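Local structure of Ctr9 protein (Myceliophthora thermophila, 6AF0) at residues A[791-796]-A[817-822]; A[775-780]-A[797-802]; A[834-839]-A[858-863]; A[744-749]-A[760-765]. The protein probably takes part in binding RNA polymerase II complexes and is built largely as a long array of helices that includes tetratricopeptide repeats. One frame throughout, in Å; residues are numbered along the deposited sequence.

Contact 1. Residues A[791-796]-A[817-822]; sequences KAIESY and RTWLNK
Ile793 sets its CD1 methyl over one face of the Trp819 indole, 3.5 Å from the centroid of the five-membered ring and only 3° off its normal, a CH-pi contact. Its other branch, CG2, lies on the same side of the indole, above the rim where NE1 and CZ2 lie, 3.8 Å from Trp819 CZ2. The same CD1 methyl also lies 3.6 Å from Thr818 CG2, a methyl that meets Ala792 CB at 3.9 Å. Thr818 can serve both sides of its character because chi1 (-54°) places CG2 anti to the backbone N, facing the apolar row, and leaves OG1 at the rim of the Tyr796 ring, near its plane, 3.4 Å from CE1. That approach is not a hydrogen bond: Thr818 OG1 is bonded to Cys814 O within its own helix, and Tyr796 OH to His781 ND1 on helix 773-785. Were Trp819 an alanine, the Ile793 methyls would probably lose the flat surface they rest on, and a gap would be likely to open between the helices. Farther out, Met834 and Ala835 of helix 829-845 also pack on the indole. Two TPR motifs, predicted at 773-806 and 816-849, thus meet where their helices pack at 161°. With the polar ends paired outside the two segments, what joins them here is apolar and aromatic matching of shape.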
loop_
_atom_site.group_PDB
_atom_site.type_symbol
_atom_site.label_atom_id
_atom_site.label_comp_id
_atom_site.label_asym_id
_atom_site.label_seq_id
_atom_site.Cartn_x
_atom_site.Cartn_y
_atom_site.Cartn_z
ATOM N N LYS A 791 -4.258 -30.477 37.929
ATOM C CA LYS A 791 -4.201 -30.084 36.513
ATOM C C LYS A 791 -4.299 -31.270 35.521
ATOM O O LYS A 791 -4.776 -31.110 34.390
ATOM C CB LYS A 791 -2.937 -29.295 36.230
ATOM C CG LYS A 791 -3.020 -27.792 36.417
ATOM C CD LYS A 791 -1.631 -27.191 36.182
ATOM C CE LYS A 791 -1.513 -25.738 36.595
ATOM N NZ LYS A 791 -0.325 -25.560 37.484
ATOM N N ALA A 792 -3.815 -32.438 35.938
ATOM C CA ALA A 792 -4.054 -33.695 35.211
ATOM C C ALA A 792 -5.528 -34.120 35.296
ATOM O O ALA A 792 -6.067 -34.741 34.384
ATOM C CB ALA A 792 -3.178 -34.805 35.771
ATOM N N ILE A 793 -6.172 -33.812 36.413
ATOM C CA ILE A 793 -7.578 -34.127 36.567
ATOM C C ILE A 793 -8.349 -33.394 35.470
ATOM O O ILE A 793 -8.886 -34.027 34.581
ATOM C CB ILE A 793 -8.121 -33.765 37.979
ATOM C CG1 ILE A 793 -7.414 -34.576 39.085
ATOM C CG2 ILE A 793 -9.635 -33.953 38.054
ATOM C CD1 ILE A 793 -7.772 -36.046 39.151
ATOM N N GLU A 794 -8.381 -32.068 35.495
ATOM C CA GLU A 794 -9.282 -31.359 34.566
ATOM C C GLU A 794 -8.781 -31.340 33.120
ATOM O O GLU A 794 -9.511 -30.932 32.233
ATOM C CB GLU A 794 -9.700 -29.951 35.060
ATOM C CG GLU A 794 -8.954 -28.751 34.473
ATOM C CD GLU A 794 -7.493 -28.709 34.880
ATOM O OE1 GLU A 794 -7.038 -29.681 35.513
ATOM O OE2 GLU A 794 -6.800 -27.708 34.576
ATOM N N SER A 795 -7.550 -31.769 32.876
ATOM C CA SER A 795 -7.155 -32.109 31.520
ATOM C C SER A 795 -8.035 -33.295 31.122
ATOM O O SER A 795 -8.844 -33.205 30.192
ATOM C CB SER A 795 -5.662 -32.443 31.442
ATOM O OG SER A 795 -5.290 -32.931 30.164
ATOM N N TYR A 796 -7.921 -34.382 31.878
ATOM C CA TYR A 796 -8.731 -35.573 31.641
ATOM C C TYR A 796 -10.222 -35.245 31.576
ATOM O O TYR A 796 -10.931 -35.749 30.723
ATOM C CB TYR A 796 -8.493 -36.617 32.739
ATOM C CG TYR A 796 -7.219 -37.402 32.612
ATOM C CD1 TYR A 796 -6.486 -37.766 33.743
ATOM C CD2 TYR A 796 -6.733 -37.787 31.364
ATOM C CE1 TYR A 796 -5.308 -38.491 33.629
ATOM C CE2 TYR A 796 -5.561 -38.515 31.245
ATOM C CZ TYR A 796 -4.858 -38.861 32.379
ATOM O OH TYR A 796 -3.704 -39.572 32.261
ATOM N N ARG A 817 -7.279 -43.447 38.893
ATOM C CA ARG A 817 -5.930 -43.529 39.463
ATOM C C ARG A 817 -5.313 -42.158 39.783
ATOM O O ARG A 817 -4.659 -41.999 40.796
ATOM C CB ARG A 817 -5.015 -44.299 38.509
ATOM C CG ARG A 817 -3.559 -43.949 38.591
ATOM C CD ARG A 817 -2.745 -44.875 37.722
ATOM N NE ARG A 817 -1.481 -44.242 37.372
ATOM C CZ ARG A 817 -0.382 -44.887 37.001
ATOM N NH1 ARG A 817 -0.362 -46.218 36.923
ATOM N NH2 ARG A 817 0.712 -44.189 36.711
ATOM N N THR A 818 -5.498 -41.176 38.922
ATOM C CA THR A 818 -4.970 -39.839 39.188
ATOM C C THR A 818 -5.609 -39.318 40.455
ATOM O O THR A 818 -4.915 -38.912 41.375
ATOM C CB THR A 818 -5.240 -38.858 38.025
ATOM O OG1 THR A 818 -4.732 -39.417 36.804
ATOM C CG2 THR A 818 -4.580 -37.494 38.248
ATOM N N TRP A 819 -6.931 -39.344 40.513
ATOM C CA TRP A 819 -7.636 -39.022 41.750
ATOM C C TRP A 819 -7.080 -39.815 42.944
ATOM O O TRP A 819 -6.861 -39.256 44.015
ATOM C CB TRP A 819 -9.133 -39.302 41.617
ATOM C CG TRP A 819 -9.949 -38.124 41.162
ATOM C CD1 TRP A 819 -10.725 -38.050 40.044
ATOM C CD2 TRP A 819 -10.085 -36.861 41.824
ATOM N NE1 TRP A 819 -11.332 -36.826 39.968
ATOM C CE2 TRP A 819 -10.959 -36.072 41.047
ATOM C CE3 TRP A 819 -9.547 -36.314 42.994
ATOM C CZ2 TRP A 819 -11.315 -34.758 41.401
ATOM C CZ3 TRP A 819 -9.908 -34.993 43.354
ATOM C CH2 TRP A 819 -10.779 -34.241 42.554
ATOM N N LEU A 820 -6.861 -41.113 42.752
ATOM C CA LEU A 820 -6.377 -41.978 43.820
ATOM C C LEU A 820 -5.030 -41.510 44.328
ATOM O O LEU A 820 -4.843 -41.355 45.525
ATOM C CB LEU A 820 -6.272 -43.424 43.341
ATOM C CG LEU A 820 -5.590 -44.443 44.260
ATOM C CD1 LEU A 820 -6.261 -44.534 45.618
ATOM C CD2 LEU A 820 -5.596 -45.814 43.628
ATOM N N ASN A 821 -4.088 -41.281 43.426
ATOM C CA ASN A 821 -2.779 -40.730 43.821
ATOM C C ASN A 821 -2.851 -39.361 44.506
ATOM O O ASN A 821 -2.092 -39.086 45.431
ATOM C CB ASN A 821 -1.827 -40.706 42.631
ATOM C CG ASN A 821 -1.355 -42.102 42.247
ATOM O OD1 ASN A 821 -1.348 -43.021 43.060
ATOM N ND2 ASN A 821 -0.969 -42.267 41.005
ATOM N N LYS A 822 -3.787 -38.524 44.079
ATOM C CA LYS A 822 -4.055 -37.277 44.776
ATOM C C LYS A 822 -4.549 -37.515 46.191
ATOM O O LYS A 822 -4.268 -36.717 47.062
ATOM C CB LYS A 822 -5.104 -36.454 44.034
ATOM C CG LYS A 822 -5.351 -35.054 44.604
ATOM C CD LYS A 822 -6.357 -34.275 43.757
ATOM C CE LYS A 822 -6.420 -32.793 44.103
ATOM N NZ LYS A 822 -6.840 -32.589 45.514
#

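Contact 2. Residues A[775-780]-A[797-802]; sequences VYVNMG and EIALSK
Ala799 is the small bump of this contact, and Tyr776 and Val777 are the two walls between which it fits. Its CB lies 3.8 Å from Tyr776 CB and 4.0 Å from Val777 CG2, and so small a side chain lets the two backbones come close, with the CA atoms of Tyr776 and Ala799 5.4 Å apart. The larger shape comes from Tyr776 itself. With chi1 at -74° its CG is anti to the carbonyl carbon, and the ring runs out beside Ile798, whose CB is 3.6 Å from Tyr776 CD1; the exact place of the isoleucine's CG2 branch against the ring is doubtful. Lys802, the first residue beyond the helix to leave helical backbone angles, sends an extended chain across the ring at about a right angle. Its ammonium group arrives obliquely near the CE2 side of the ring. Gln771 ties both far ends together: its OE1 is hydrogen-bonded to Tyr776 OH, and its backbone O accepts a weak bond from Lys802 NZ. A serine at Tyr776 would probably leave Ile798 facing a gap, and Gln771 OE1 without its phenolic mate. This is the hairpin inside a predicted TPR, 773-806, its helices antiparallel at 159°. On its flanks, Val777 and Leu800 lean on Ile811 of helix 809-826, while Val775 and Asn778 pack against helices 739-752 and 756-770, so the hairpin is held between its neighbours in the array.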
loop_
_atom_site.group_PDB
_atom_site.type_symbol
_atom_site.label_atom_id
_atom_site.label_comp_id
_atom_site.label_asym_id
_atom_site.label_seq_id
_atom_site.Cartn_x
_atom_site.Cartn_y
_atom_site.Cartn_z
ATOM N N VAL A 775 -5.101 -34.918 22.672
ATOM C CA VAL A 775 -4.187 -33.903 23.205
ATOM C C VAL A 775 -4.345 -33.824 24.710
ATOM O O VAL A 775 -3.377 -33.934 25.439
ATOM C CB VAL A 775 -4.415 -32.514 22.551
ATOM C CG1 VAL A 775 -3.887 -31.386 23.413
ATOM C CG2 VAL A 775 -3.736 -32.460 21.192
ATOM N N TYR A 776 -5.575 -33.677 25.167
ATOM C CA TYR A 776 -5.853 -33.562 26.596
ATOM C C TYR A 776 -5.508 -34.849 27.366
ATOM O O TYR A 776 -5.064 -34.809 28.513
ATOM C CB TYR A 776 -7.317 -33.177 26.806
ATOM C CG TYR A 776 -7.611 -31.731 26.460
ATOM C CD1 TYR A 776 -7.840 -30.786 27.459
ATOM C CD2 TYR A 776 -7.641 -31.294 25.132
ATOM C CE1 TYR A 776 -8.102 -29.454 27.150
ATOM C CE2 TYR A 776 -7.902 -29.968 24.810
ATOM C CZ TYR A 776 -8.138 -29.050 25.817
ATOM O OH TYR A 776 -8.408 -27.738 25.500
ATOM N N VAL A 777 -5.695 -35.985 26.719
ATOM C CA VAL A 777 -5.363 -37.263 27.318
ATOM C C VAL A 777 -3.858 -37.298 27.551
ATOM O O VAL A 777 -3.402 -37.555 28.655
ATOM C CB VAL A 777 -5.814 -38.437 26.413
ATOM C CG1 VAL A 777 -5.358 -39.781 26.956
ATOM C CG2 VAL A 777 -7.330 -38.441 26.271
ATOM N N ASN A 778 -3.105 -37.016 26.497
ATOM C CA ASN A 778 -1.646 -37.002 26.546
ATOM C C ASN A 778 -1.108 -36.009 27.568
ATOM O O ASN A 778 -0.066 -36.233 28.191
ATOM C CB ASN A 778 -1.096 -36.616 25.181
ATOM C CG ASN A 778 -1.425 -37.628 24.097
ATOM O OD1 ASN A 778 -1.927 -38.727 24.357
ATOM N ND2 ASN A 778 -1.121 -37.260 22.869
ATOM N N MET A 779 -1.817 -34.894 27.708
ATOM C CA MET A 779 -1.501 -33.896 28.724
ATOM C C MET A 779 -1.715 -34.455 30.121
ATOM O O MET A 779 -0.805 -34.435 30.949
ATOM C CB MET A 779 -2.368 -32.659 28.535
ATOM C CG MET A 779 -1.794 -31.658 27.546
ATOM S SD MET A 779 -2.347 -30.002 27.974
ATOM C CE MET A 779 -0.875 -29.073 27.628
ATOM N N GLY A 780 -2.921 -34.958 30.370
ATOM C CA GLY A 780 -3.225 -35.665 31.617
ATOM C C GLY A 780 -2.186 -36.725 31.986
ATOM O O GLY A 780 -1.857 -36.889 33.148
ATOM N N GLU A 797 -10.693 -34.412 32.491
ATOM C CA GLU A 797 -12.107 -34.082 32.555
ATOM C C GLU A 797 -12.523 -33.439 31.245
ATOM O O GLU A 797 -13.532 -33.813 30.663
ATOM C CB GLU A 797 -12.402 -33.134 33.727
ATOM C CG GLU A 797 -12.634 -33.810 35.075
ATOM C CD GLU A 797 -14.097 -33.828 35.466
ATOM O OE1 GLU A 797 -14.516 -32.906 36.208
ATOM O OE2 GLU A 797 -14.818 -34.750 35.011
ATOM N N ILE A 798 -11.732 -32.478 30.784
ATOM C CA ILE A 798 -12.023 -31.796 29.533
ATOM C C ILE A 798 -12.041 -32.801 28.380
ATOM O O ILE A 798 -12.918 -32.730 27.509
ATOM C CB ILE A 798 -11.020 -30.662 29.239
ATOM C CG1 ILE A 798 -11.309 -29.452 30.136
ATOM C CG2 ILE A 798 -11.128 -30.242 27.785
ATOM C CD1 ILE A 798 -10.440 -28.239 29.873
ATOM N N ALA A 799 -11.085 -33.733 28.373
ATOM C CA ALA A 799 -11.085 -34.820 27.378
ATOM C C ALA A 799 -12.411 -35.570 27.388
ATOM O O ALA A 799 -12.959 -35.845 26.346
ATOM C CB ALA A 799 -9.938 -35.791 27.608
ATOM N N LEU A 800 -12.930 -35.890 28.564
ATOM C CA LEU A 800 -14.179 -36.652 28.668
ATOM C C LEU A 800 -15.380 -35.832 28.219
ATOM O O LEU A 800 -16.351 -36.374 27.728
ATOM C CB LEU A 800 -14.389 -37.148 30.099
ATOM C CG LEU A 800 -13.319 -38.122 30.592
ATOM C CD1 LEU A 800 -13.514 -38.444 32.067
ATOM C CD2 LEU A 800 -13.322 -39.395 29.776
ATOM N N SER A 801 -15.305 -34.520 28.380
ATOM C CA SER A 801 -16.395 -33.645 27.983
ATOM C C SER A 801 -16.660 -33.764 26.500
ATOM O O SER A 801 -17.782 -33.554 26.051
ATOM C CB SER A 801 -16.084 -32.183 28.322
ATOM O OG SER A 801 -15.030 -31.681 27.514
ATOM N N LYS A 802 -15.569 -33.987 25.786
ATOM C CA LYS A 802 -15.496 -33.836 24.348
ATOM C C LYS A 802 -16.171 -34.913 23.550
ATOM O O LYS A 802 -16.133 -36.078 23.904
ATOM C CB LYS A 802 -14.057 -33.657 23.900
ATOM C CG LYS A 802 -13.696 -32.199 23.769
ATOM C CD LYS A 802 -12.211 -31.977 23.623
ATOM C CE LYS A 802 -11.937 -30.546 23.221
ATOM N NZ LYS A 802 -10.588 -30.088 23.626
#

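Contact 3. Residues A[834-839]-A[858-863]; sequences MALDQA and FVQIQI
Leu836 and Val859 face each other from two helices whose shortest polar bond, Gln838 N to Met834 O at 2.8 Å, lies in the backbone of one of them; such bonds spend the peptide groups within each helix and leave the interface to carbon. Across it, Leu836 does most of the touching. Its CB packs 3.7 Å from Val859 CG1, the branch that chi1 (176°) holds anti to the backbone N and turned to the opposite helix. From there the leucine fork opens over the next turn: CD1 comes to 3.6 Å from Gln860 CG, using the aliphatic part of that glutamine, and CD2 meets Ile863 CD1 at 4.0 Å, the two side chains crossing at about a right angle. Ala835 adds a lighter touch, its CB 4.2 Å from Val859 CG1. The two methyls of the leucine fork are thus received by Gln860 and, one turn on, Ile863, while Val859 packs on its CB. Aromatic side chains of another protein's chain pack on Ala839 and on Val859. The pair is antiparallel, at 161° between axes, and joins helix 829-845, in the predicted TPR 816-849, to helix 850-869. Trp819 of helix 809-826 packs on Met834 and Ala835, and helix 877-899 touches Gln860 and Ile861.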
loop_
_atom_site.group_PDB
_atom_site.type_symbol
_atom_site.label_atom_id
_atom_site.label_comp_id
_atom_site.label_asym_id
_atom_site.label_seq_id
_atom_site.Cartn_x
_atom_site.Cartn_y
_atom_site.Cartn_z
ATOM N N MET A 834 -13.621 -39.806 44.805
ATOM C CA MET A 834 -13.661 -39.550 43.380
ATOM C C MET A 834 -13.040 -40.717 42.618
ATOM O O MET A 834 -13.602 -41.183 41.623
ATOM C CB MET A 834 -12.948 -38.241 43.053
ATOM C CG MET A 834 -13.670 -37.002 43.568
ATOM S SD MET A 834 -15.316 -36.832 42.877
ATOM C CE MET A 834 -15.829 -35.261 43.573
ATOM N N ALA A 835 -11.902 -41.205 43.108
ATOM C CA ALA A 835 -11.209 -42.342 42.493
ATOM C C ALA A 835 -12.091 -43.587 42.418
ATOM O O ALA A 835 -11.989 -44.379 41.486
ATOM C CB ALA A 835 -9.944 -42.661 43.263
ATOM N N LEU A 836 -12.948 -43.766 43.409
ATOM C CA LEU A 836 -13.855 -44.905 43.416
ATOM C C LEU A 836 -15.001 -44.637 42.448
ATOM O O LEU A 836 -15.331 -45.474 41.589
ATOM C CB LEU A 836 -14.383 -45.150 44.827
ATOM C CG LEU A 836 -15.377 -46.292 45.004
ATOM C CD1 LEU A 836 -14.797 -47.607 44.505
ATOM C CD2 LEU A 836 -15.787 -46.399 46.461
ATOM N N ASP A 837 -15.589 -43.450 42.577
ATOM C CA ASP A 837 -16.643 -43.016 41.656
ATOM C C ASP A 837 -16.218 -43.272 40.223
ATOM O O ASP A 837 -16.898 -43.995 39.494
ATOM C CB ASP A 837 -16.985 -41.541 41.870
ATOM C CG ASP A 837 -17.866 -41.330 43.077
ATOM O OD1 ASP A 837 -18.266 -42.341 43.712
ATOM O OD2 ASP A 837 -18.164 -40.156 43.386
ATOM N N GLN A 838 -15.071 -42.721 39.846
ATOM C CA GLN A 838 -14.523 -42.973 38.530
ATOM C C GLN A 838 -14.363 -44.456 38.260
ATOM O O GLN A 838 -14.692 -44.924 37.181
ATOM C CB GLN A 838 -13.180 -42.288 38.351
ATOM C CG GLN A 838 -13.268 -40.777 38.305
ATOM C CD GLN A 838 -14.310 -40.273 37.321
ATOM O OE1 GLN A 838 -14.661 -40.959 36.358
ATOM N NE2 GLN A 838 -14.802 -39.063 37.552
ATOM N N ALA A 839 -13.877 -45.208 39.229
ATOM C CA ALA A 839 -13.637 -46.618 38.985
ATOM C C ALA A 839 -14.951 -47.332 38.740
ATOM O O ALA A 839 -15.004 -48.327 38.013
ATOM C CB ALA A 839 -12.901 -47.252 40.149
ATOM N N PHE A 858 -9.829 -52.564 44.681
ATOM C CA PHE A 858 -8.594 -51.953 45.191
ATOM C C PHE A 858 -8.894 -50.613 45.869
ATOM O O PHE A 858 -8.631 -50.420 47.052
ATOM C CB PHE A 858 -7.608 -51.742 44.036
ATOM C CG PHE A 858 -6.228 -51.332 44.469
ATOM C CD1 PHE A 858 -5.270 -52.281 44.792
ATOM C CD2 PHE A 858 -5.887 -49.995 44.547
ATOM C CE1 PHE A 858 -3.996 -51.900 45.196
ATOM C CE2 PHE A 858 -4.624 -49.606 44.961
ATOM C CZ PHE A 858 -3.673 -50.561 45.282
ATOM N N VAL A 859 -9.488 -49.691 45.136
ATOM C CA VAL A 859 -9.785 -48.400 45.718
ATOM C C VAL A 859 -10.578 -48.557 47.028
ATOM O O VAL A 859 -10.319 -47.856 47.995
ATOM C CB VAL A 859 -10.522 -47.469 44.736
ATOM C CG1 VAL A 859 -10.904 -46.153 45.423
ATOM C CG2 VAL A 859 -9.657 -47.174 43.517
ATOM N N GLN A 860 -11.541 -49.473 47.072
ATOM C CA GLN A 860 -12.386 -49.618 48.271
ATOM C C GLN A 860 -11.560 -50.073 49.451
ATOM O O GLN A 860 -11.754 -49.618 50.578
ATOM C CB GLN A 860 -13.542 -50.602 48.038
ATOM C CG GLN A 860 -14.667 -50.009 47.200
ATOM C CD GLN A 860 -15.699 -51.039 46.785
ATOM O OE1 GLN A 860 -15.377 -52.201 46.494
ATOM N NE2 GLN A 860 -16.952 -50.614 46.746
ATOM N N ILE A 861 -10.634 -50.979 49.171
ATOM C CA ILE A 861 -9.699 -51.462 50.184
ATOM C C ILE A 861 -8.790 -50.325 50.655
ATOM O O ILE A 861 -8.471 -50.233 51.832
ATOM C CB ILE A 861 -8.867 -52.627 49.642
ATOM C CG1 ILE A 861 -9.799 -53.771 49.256
ATOM C CG2 ILE A 861 -7.900 -53.142 50.673
ATOM C CD1 ILE A 861 -9.098 -54.974 48.656
ATOM N N GLN A 862 -8.383 -49.447 49.749
ATOM C CA GLN A 862 -7.549 -48.312 50.147
ATOM C C GLN A 862 -8.303 -47.342 51.041
ATOM O O GLN A 862 -7.772 -46.897 52.037
ATOM C CB GLN A 862 -6.964 -47.596 48.932
ATOM C CG GLN A 862 -6.073 -48.513 48.099
ATOM C CD GLN A 862 -4.894 -49.057 48.877
ATOM O OE1 GLN A 862 -4.092 -48.287 49.391
ATOM N NE2 GLN A 862 -4.782 -50.388 48.966
ATOM N N ILE A 863 -9.544 -47.041 50.691
ATOM C CA ILE A 863 -10.374 -46.151 51.498
ATOM C C ILE A 863 -10.543 -46.762 52.894
ATOM O O ILE A 863 -10.462 -46.086 53.911
ATOM C CB ILE A 863 -11.777 -45.923 50.874
ATOM C CG1 ILE A 863 -11.640 -45.445 49.429
ATOM C CG2 ILE A 863 -12.568 -44.895 51.680
ATOM C CD1 ILE A 863 -12.897 -44.871 48.800
#

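Contact 4. Residues A[744-749]-A[760-765]; sequences GIAIAL and LQIFIK
Ala746 and Ile762 mark the nearest approach of two backbones, 6.3 Å between CA atoms, on helices that run antiparallel at 152° with axes 8.9 Å apart. This is a helical hairpin of the kind from which TPR-like superhelical arrays are built: helix 739-752, a short turn, then helix 756-770 folded back along it. The small alanine is consistent with the close approach; its single methyl is met by two different side chains. Ile762 CG2 lies 3.7 Å from Ala746 CB, and the Phe763 ring offers the same methyl one of its faces, with CB 4.0 Å from the ring centroid and 18° off the normal, a CH-pi contact displaced toward the rim. Phe763 leaves its helix obliquely to this interface, but with CG anti to the carbonyl carbon (chi1 -79°) the ring swings back toward the other helix. Asn778, Met779 and Ile782 of helix 773-785 also pack on the Phe763 ring. Side chains of another protein's chain pack on Ile745, Ala748 and Ile762, so the hairpin's apolar surface is shared between the fold's interior and a partner. The remaining touches flank the alanine. Leu749 CD2 is 4.1 Å from Ile762 CD1, the methyl at the end of the isoleucine's longer branch. Beside the ring's face contact lies an edge contact, Ile747 CG1 near the ring plane at 4.2 Å from Phe763 CZ.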
loop_
_atom_site.group_PDB
_atom_site.type_symbol
_atom_site.label_atom_id
_atom_site.label_comp_id
_atom_site.label_asym_id
_atom_site.label_seq_id
_atom_site.Cartn_x
_atom_site.Cartn_y
_atom_site.Cartn_z
ATOM N N GLY A 744 4.038 -35.163 18.095
ATOM C CA GLY A 744 4.641 -36.484 17.930
ATOM C C GLY A 744 6.084 -36.542 18.399
ATOM O O GLY A 744 6.581 -37.599 18.815
ATOM N N ILE A 745 6.765 -35.403 18.307
ATOM C CA ILE A 745 8.116 -35.263 18.847
ATOM C C ILE A 745 8.061 -35.206 20.379
ATOM O O ILE A 745 8.956 -35.715 21.044
ATOM C CB ILE A 745 8.854 -34.026 18.287
ATOM C CG1 ILE A 745 9.007 -34.121 16.773
ATOM C CG2 ILE A 745 10.252 -33.919 18.869
ATOM C CD1 ILE A 745 9.435 -32.823 16.124
ATOM N N ALA A 746 7.013 -34.610 20.943
ATOM C CA ALA A 746 6.845 -34.607 22.404
ATOM C C ALA A 746 6.603 -36.025 22.957
ATOM O O ALA A 746 7.066 -36.378 24.050
ATOM C CB ALA A 746 5.720 -33.674 22.814
ATOM N N ILE A 747 5.866 -36.826 22.196
ATOM C CA ILE A 747 5.603 -38.212 22.557
ATOM C C ILE A 747 6.903 -38.972 22.440
ATOM O O ILE A 747 7.220 -39.811 23.277
ATOM C CB ILE A 747 4.531 -38.874 21.656
ATOM C CG1 ILE A 747 3.171 -38.204 21.878
ATOM C CG2 ILE A 747 4.428 -40.375 21.943
ATOM C CD1 ILE A 747 2.060 -38.744 21.005
ATOM N N ALA A 748 7.655 -38.688 21.386
ATOM C CA ALA A 748 8.957 -39.299 21.247
ATOM C C ALA A 748 9.779 -38.906 22.470
ATOM O O ALA A 748 10.480 -39.722 23.078
ATOM C CB ALA A 748 9.635 -38.812 19.986
ATOM N N LEU A 749 9.664 -37.645 22.844
ATOM C CA LEU A 749 10.428 -37.150 23.962
ATOM C C LEU A 749 10.129 -38.014 25.163
ATOM O O LEU A 749 11.014 -38.690 25.689
ATOM C CB LEU A 749 10.072 -35.688 24.255
ATOM C CG LEU A 749 11.212 -34.698 24.104
ATOM C CD1 LEU A 749 11.853 -34.854 22.735
ATOM C CD2 LEU A 749 10.651 -33.301 24.294
ATOM N N LEU A 760 6.270 -31.270 27.745
ATOM C CA LEU A 760 5.135 -30.494 28.224
ATOM C C LEU A 760 5.004 -29.088 27.620
ATOM O O LEU A 760 3.904 -28.580 27.487
ATOM C CB LEU A 760 5.160 -30.380 29.747
ATOM C CG LEU A 760 3.976 -29.605 30.330
ATOM C CD1 LEU A 760 2.695 -30.218 29.804
ATOM C CD2 LEU A 760 3.976 -29.595 31.846
ATOM N N GLN A 761 6.114 -28.446 27.287
ATOM C CA GLN A 761 6.068 -27.161 26.570
ATOM C C GLN A 761 5.353 -27.312 25.239
ATOM O O GLN A 761 4.401 -26.582 24.939
ATOM C CB GLN A 761 7.471 -26.621 26.309
ATOM C CG GLN A 761 8.238 -26.276 27.564
ATOM C CD GLN A 761 7.905 -24.891 28.057
ATOM O OE1 GLN A 761 6.729 -24.549 28.231
ATOM N NE2 GLN A 761 8.937 -24.076 28.280
ATOM N N ILE A 762 5.838 -28.268 24.452
ATOM C CA ILE A 762 5.241 -28.609 23.161
ATOM C C ILE A 762 3.754 -28.804 23.360
ATOM O O ILE A 762 2.940 -28.122 22.736
ATOM C CB ILE A 762 5.840 -29.897 22.553
ATOM C CG1 ILE A 762 7.273 -29.663 22.045
ATOM C CG2 ILE A 762 4.984 -30.379 21.398
ATOM C CD1 ILE A 762 8.365 -30.201 22.939
ATOM N N PHE A 763 3.422 -29.711 24.274
ATOM C CA PHE A 763 2.041 -29.989 24.627
ATOM C C PHE A 763 1.207 -28.748 24.940
ATOM O O PHE A 763 0.049 -28.723 24.576
ATOM C CB PHE A 763 1.936 -30.989 25.790
ATOM C CG PHE A 763 2.139 -32.417 25.372
ATOM C CD1 PHE A 763 1.445 -32.938 24.301
ATOM C CD2 PHE A 763 3.027 -33.244 26.055
ATOM C CE1 PHE A 763 1.642 -34.249 23.906
ATOM C CE2 PHE A 763 3.230 -34.555 25.659
ATOM C CZ PHE A 763 2.537 -35.057 24.578
ATOM N N ILE A 764 1.760 -27.731 25.599
ATOM C CA ILE A 764 0.918 -26.601 26.057
ATOM C C ILE A 764 0.447 -25.747 24.910
ATOM O O ILE A 764 -0.690 -25.235 24.925
ATOM C CB ILE A 764 1.617 -25.623 27.026
ATOM C CG1 ILE A 764 2.228 -26.351 28.218
ATOM C CG2 ILE A 764 0.618 -24.580 27.546
ATOM C CD1 ILE A 764 3.592 -25.807 28.579
ATOM N N LYS A 765 1.344 -25.542 23.953
ATOM C CA LYS A 765 1.028 -24.678 22.840
ATOM C C LYS A 765 0.473 -25.427 21.637
ATOM O O LYS A 765 -0.201 -24.828 20.810
ATOM C CB LYS A 765 2.202 -23.761 22.491
ATOM C CG LYS A 765 2.277 -22.523 23.396
ATOM C CD LYS A 765 0.893 -21.934 23.706
ATOM C CE LYS A 765 0.913 -20.465 24.111
ATOM N NZ LYS A 765 1.344 -19.534 23.026
#

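How the contacts relate
All four contacts join antiparallel helices along one C-terminal run of the array: contact 4, then the interleaved contacts 1 and 2, then contact 3 follow along the chain. Contacts 1 and 2 share helix 789-801, each using different turns of it. Their centres lie about 11 Å apart, against about 31 Å for contacts 3 and 4, which do not touch. Contacts 1, 3 and 4 are buried, whereas contact 2 is only partly so and alone brings a lysine to an aromatic ring. Contacts 1 and 4 set methyls over aromatic faces; contact 3 relies on aliphatic branches.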